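Local coordinates for protein glucokinase (Leishmania braziliensis MHOM/BR/75/M2904, PDB 6EDI) that probably phosphorylates glucose with ATP as phosphate donor, the first step of glucose use, and is captured here as a dimer in an open conformation, at residues Cys45-Thr50 with Val115-Pro120; Leu155-Ala160 with Asn398-Gly403. All coordinates share one frame; numbering follows the deposited sequence.

The two contacts lie side by side, their centres about 9 Å apart, and come in series along the chain, contact 1 being complete before contact 2 begins. Contact 1 pairs strands 41-48 and 110-117 in the N-terminal mixed sheet. On the other side of 110-117 runs strand 152-156, bonded to it through Leu155 with Val115 and Val117. It leads straight into helix 157-170, which contact 2 sets against helix 399-409. Asn400 of that helix also gives Asp46 a weak hydrogen bond. Asn400 and Ala160 touch strand 110-117, whereas Asn156 and Glu159 touch strand 227-233 of the second sheet, so this cluster sits where the two halves of the actin-like ATPase fold meet, consistent with a hinge region.

Contact 1. Residues Cys45-Thr50 with Val115-Pro120; sequences CDVGGT and VSVPGP
The end of strand 41-48 carries the Asp-Val-Gly-Gly-Thr sequence that in actin-like ATPase sugar kinases forms the phosphate-binding turn, and here it is paired with the parallel strand 110-117. Asp46 and Ser116 are bridged: Ser116 N donates to Cys45 O (2.9 Å, 166° at the hydrogen), and Val47 N donates to Ser116 O (2.9 Å). On one face of the sheet Ser116 OG, swung anti to its own N (chi1 -179°), donates to the anti side of Asp46 OD2 at 3.1 Å. Asp46 OD1 makes a long, weak ion pair with Arg53. The other face is apolar. Cys45 SG rests on Val115 CG1 at 3.7 Å, and Val47 CG2 lies near the branches of Val115 and Val117. Leu84 and Phe88 of helix 84-98 cover Cys45, Val47 and Val115, while Val117 lies against Phe130. Beyond the bridge Pro118, the centre of an inverse gamma turn, brings its CD to 3.1 Å from Val47 O. Lacking an N-H, the proline cannot supply the next parallel-sheet bond to that oxygen, so the regular pairing ends here and the two strands diverge into their turns.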
loop_
_atom_site.group_PDB
_atom_site.type_symbol
_atom_site.label_atom_id
_atom_site.label_comp_id
_atom_site.label_asym_id
_atom_site.label_seq_id
_atom_site.Cartn_x
_atom_site.Cartn_y
_atom_site.Cartn_z
ATOM N N CYS A 45 -18.536 5.008 -15.279
ATOM C CA CYS A 45 -19.475 5.809 -14.512
ATOM C C CYS A 45 -18.695 6.522 -13.421
ATOM O O CYS A 45 -17.827 5.935 -12.785
ATOM C CB CYS A 45 -20.578 4.934 -13.908
ATOM S SG CYS A 45 -21.731 5.784 -12.787
ATOM N N ASP A 46 -18.988 7.802 -13.233
ATOM C CA ASP A 46 -18.374 8.559 -12.155
ATOM C C ASP A 46 -19.454 9.420 -11.518
ATOM O O ASP A 46 -20.334 9.941 -12.214
ATOM C CB ASP A 46 -17.212 9.406 -12.679
ATOM C CG ASP A 46 -16.664 10.372 -11.632
ATOM O OD1 ASP A 46 -17.182 11.505 -11.541
ATOM O OD2 ASP A 46 -15.710 10.005 -10.904
ATOM N N VAL A 47 -19.412 9.528 -10.192
ATOM C CA VAL A 47 -20.343 10.377 -9.456
ATOM C C VAL A 47 -19.596 11.547 -8.812
ATOM O O VAL A 47 -18.533 11.360 -8.230
ATOM C CB VAL A 47 -21.071 9.581 -8.379
ATOM C CG1 VAL A 47 -22.067 10.466 -7.660
ATOM C CG2 VAL A 47 -21.799 8.414 -9.004
ATOM N N GLY A 48 -20.131 12.756 -8.949
ATOM C CA GLY A 48 -19.549 13.933 -8.311
ATOM C C GLY A 48 -20.491 15.124 -8.377
ATOM O O GLY A 48 -20.933 15.514 -9.463
ATOM N N GLY A 49 -20.810 15.706 -7.224
ATOM C CA GLY A 49 -21.805 16.766 -7.176
ATOM C C GLY A 49 -23.208 16.214 -7.365
ATOM O O GLY A 49 -23.619 15.293 -6.662
ATOM N N THR A 50 -23.944 16.783 -8.314
ATOM C CA THR A 50 -25.292 16.319 -8.629
ATOM C C THR A 50 -25.290 15.504 -9.890
ATOM O O THR A 50 -26.336 15.314 -10.515
ATOM C CB THR A 50 -26.244 17.485 -8.915
ATOM O OG1 THR A 50 -25.523 18.572 -9.516
ATOM C CG2 THR A 50 -26.884 17.932 -7.657
ATOM N N VAL A 115 -17.700 1.930 -11.175
ATOM C CA VAL A 115 -18.244 3.211 -10.750
ATOM C C VAL A 115 -17.273 3.896 -9.813
ATOM O O VAL A 115 -16.958 3.363 -8.752
ATOM C CB VAL A 115 -19.614 3.074 -10.064
ATOM C CG1 VAL A 115 -20.174 4.470 -9.723
ATOM C CG2 VAL A 115 -20.586 2.335 -10.958
ATOM N N SER A 116 -16.783 5.060 -10.236
ATOM C CA SER A 116 -15.954 5.921 -9.392
ATOM C C SER A 116 -16.886 6.780 -8.553
ATOM O O SER A 116 -17.746 7.479 -9.099
ATOM C CB SER A 116 -15.070 6.831 -10.247
ATOM O OG SER A 116 -14.246 7.655 -9.435
ATOM N N VAL A 117 -16.723 6.716 -7.233
ATOM C CA VAL A 117 -17.565 7.474 -6.315
ATOM C C VAL A 117 -16.719 8.308 -5.368
ATOM O O VAL A 117 -15.621 7.897 -4.975
ATOM C CB VAL A 117 -18.521 6.560 -5.510
ATOM C CG1 VAL A 117 -19.511 5.889 -6.430
ATOM C CG2 VAL A 117 -17.737 5.518 -4.718
ATOM N N PRO A 118 -17.222 9.497 -5.008
ATOM C CA PRO A 118 -16.507 10.403 -4.111
ATOM C C PRO A 118 -16.911 10.127 -2.670
ATOM O O PRO A 118 -17.556 10.951 -2.016
ATOM C CB PRO A 118 -17.018 11.777 -4.544
ATOM C CG PRO A 118 -18.457 11.513 -4.946
ATOM C CD PRO A 118 -18.509 10.071 -5.449
ATOM N N GLY A 119 -16.527 8.961 -2.179
ATOM C CA GLY A 119 -16.812 8.603 -0.807
ATOM C C GLY A 119 -16.070 7.328 -0.510
ATOM O O GLY A 119 -15.364 6.812 -1.383
ATOM N N PRO A 120 -16.231 6.803 0.711
ATOM C CA PRO A 120 -15.507 5.586 1.074
ATOM C C PRO A 120 -16.096 4.372 0.353
ATOM O O PRO A 120 -17.300 4.353 0.059
ATOM C CB PRO A 120 -15.728 5.490 2.587
ATOM C CG PRO A 120 -17.050 6.151 2.814
ATOM C CD PRO A 120 -17.137 7.260 1.787
#

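Contact 2. Residues Leu155-Ala160 with Asn398-Gly403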
loop_
_atom_site.group_PDB
_atom_site.type_symbol
_atom_site.label_atom_id
_atom_site.label_comp_id
_atom_site.label_asym_id
_atom_site.label_seq_id
_atom_site.Cartn_x
_atom_site.Cartn_y
_atom_site.Cartn_z
ATOM N N LEU A 155 -15.138 2.013 -7.343
ATOM C CA LEU A 155 -13.808 2.557 -7.160
ATOM C C LEU A 155 -13.868 3.877 -6.400
ATOM O O LEU A 155 -14.757 4.720 -6.634
ATOM C CB LEU A 155 -13.142 2.782 -8.516
ATOM C CG LEU A 155 -13.124 1.620 -9.517
ATOM C CD1 LEU A 155 -12.617 2.109 -10.869
ATOM C CD2 LEU A 155 -12.285 0.439 -9.022
ATOM N N ASN A 156 -12.916 4.055 -5.492
ATOM C CA ASN A 156 -12.645 5.374 -4.929
ATOM C C ASN A 156 -12.226 6.302 -6.047
ATOM O O ASN A 156 -11.672 5.857 -7.051
ATOM C CB ASN A 156 -11.511 5.301 -3.894
ATOM C CG ASN A 156 -12.014 4.987 -2.499
ATOM O OD1 ASN A 156 -12.622 5.842 -1.839
ATOM N ND2 ASN A 156 -11.761 3.760 -2.035
ATOM N N ASP A 157 -12.504 7.588 -5.879
ATOM C CA ASP A 157 -12.126 8.612 -6.849
ATOM C C ASP A 157 -10.639 8.499 -7.259
ATOM O O ASP A 157 -10.307 8.447 -8.453
ATOM C CB ASP A 157 -12.519 10.005 -6.288
ATOM C CG ASP A 157 -11.627 11.141 -6.788
ATOM O OD1 ASP A 157 -11.331 11.221 -8.000
ATOM O OD2 ASP A 157 -11.242 11.989 -5.953
ATOM N N LEU A 158 -9.747 8.414 -6.283
ATOM C CA LEU A 158 -8.314 8.351 -6.589
ATOM C C LEU A 158 -7.866 6.981 -7.112
ATOM O O LEU A 158 -6.848 6.867 -7.798
ATOM C CB LEU A 158 -7.477 8.772 -5.376
ATOM C CG LEU A 158 -6.799 10.107 -5.596
ATOM C CD1 LEU A 158 -5.935 9.991 -6.820
ATOM C CD2 LEU A 158 -7.872 11.166 -5.811
ATOM N N GLU A 159 -8.622 5.945 -6.774
ATOM C CA GLU A 159 -8.347 4.612 -7.311
ATOM C C GLU A 159 -8.657 4.638 -8.801
ATOM O O GLU A 159 -7.837 4.228 -9.641
ATOM C CB GLU A 159 -9.188 3.572 -6.571
ATOM C CG GLU A 159 -9.097 2.155 -7.112
ATOM C CD GLU A 159 -10.058 1.216 -6.415
ATOM O OE1 GLU A 159 -10.905 1.712 -5.640
ATOM O OE2 GLU A 159 -9.972 -0.010 -6.655
ATOM N N ALA A 160 -9.825 5.180 -9.139
ATOM C CA ALA A 160 -10.198 5.305 -10.537
ATOM C C ALA A 160 -9.217 6.208 -11.283
ATOM O O ALA A 160 -8.884 5.937 -12.424
ATOM C CB ALA A 160 -11.631 5.788 -10.688
ATOM N N ASN A 398 -10.716 13.417 -18.548
ATOM C CA ASN A 398 -11.645 12.749 -17.661
ATOM C C ASN A 398 -10.998 11.479 -17.139
ATOM O O ASN A 398 -11.338 10.372 -17.569
ATOM C CB ASN A 398 -12.957 12.469 -18.389
ATOM C CG ASN A 398 -13.672 13.745 -18.785
ATOM O OD1 ASN A 398 -14.310 14.384 -17.954
ATOM N ND2 ASN A 398 -13.551 14.137 -20.050
ATOM N N ILE A 399 -10.037 11.671 -16.236
ATOM C CA ILE A 399 -9.159 10.606 -15.766
ATOM C C ILE A 399 -9.952 9.516 -15.056
ATOM O O ILE A 399 -9.639 8.337 -15.186
ATOM C CB ILE A 399 -8.015 11.146 -14.853
ATOM C CG1 ILE A 399 -6.870 10.137 -14.793
ATOM C CG2 ILE A 399 -8.498 11.454 -13.459
ATOM C CD1 ILE A 399 -6.173 10.022 -16.091
ATOM N N ASN A 400 -11.015 9.902 -14.353
ATOM C CA ASN A 400 -11.778 8.918 -13.608
ATOM C C ASN A 400 -12.606 8.018 -14.525
ATOM O O ASN A 400 -12.709 6.828 -14.293
ATOM C CB ASN A 400 -12.647 9.584 -12.541
ATOM C CG ASN A 400 -11.830 10.161 -11.404
ATOM O OD1 ASN A 400 -10.601 10.040 -11.374
ATOM N ND2 ASN A 400 -12.511 10.804 -10.459
ATOM N N LEU A 401 -13.209 8.588 -15.558
ATOM C CA LEU A 401 -13.885 7.757 -16.548
ATOM C C LEU A 401 -12.908 6.760 -17.198
ATOM O O LEU A 401 -13.190 5.554 -17.278
ATOM C CB LEU A 401 -14.595 8.622 -17.593
ATOM C CG LEU A 401 -15.777 9.397 -17.011
ATOM C CD1 LEU A 401 -16.548 10.165 -18.083
ATOM C CD2 LEU A 401 -16.723 8.462 -16.280
ATOM N N LEU A 402 -11.760 7.263 -17.643
ATOM C CA LEU A 402 -10.715 6.417 -18.214
ATOM C C LEU A 402 -10.308 5.289 -17.267
ATOM O O LEU A 402 -10.028 4.165 -17.702
ATOM C CB LEU A 402 -9.490 7.254 -18.575
ATOM C CG LEU A 402 -9.600 8.129 -19.809
ATOM C CD1 LEU A 402 -8.405 9.062 -19.900
ATOM C CD2 LEU A 402 -9.679 7.239 -21.033
ATOM N N GLY A 403 -10.278 5.597 -15.975
ATOM C CA GLY A 403 -9.881 4.622 -14.975
ATOM C C GLY A 403 -10.833 3.457 -14.875
ATOM O O GLY A 403 -10.444 2.348 -14.473
HETATM O O HOH W 1 -9.076 11.186 -9.572
#
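Asp157 OD1 accepts a hydrogen bond from the amide of Asn400 and has a water close by. Asn400 ND2 donates to it at 2.8 Å with 154° at the hydrogen, coming in on the anti side and 25° out of the carboxylate plane. The two flat groups are not coplanar; their planes stand 61° apart. The water lies within hydrogen-bonding distance of Asp157 OD1 (2.7 Å) and Asn400 OD1 (2.6 Å), though with more acceptors around it than protons to give, so amide, carboxylate and water can close a small ring. Asn400 ND2 also makes a weak bond to Asp46 OD2, which probably helps fix the amide's orientation. Asn400 reaches across because its CG stands anti to its carbonyl carbon (chi1 -70°), while Asp157 swings its carboxylate across to meet it from the first turn of its helix. The contact thus joins the beginnings of two helices against the N-terminal sheet: helix 157-170, directly after strand 152-156, and helix 399-409, near the C-terminus. One turn further on the helices come close through small residues. Ala160 CB rests 3.9 Å from Asn400 O and also packs on Ser116 of strand 110-117. Gly403, bare of a side chain, lets its CA approach Ala160 O to 3.0 Å, a CA-H...O contact that puts backbone directly against backbone. Leu401 and Leu402 turn to strand 67-75, fastening helix 399-409 to the same sheet, whereas Glu159 packs on Val230 of the second sheet.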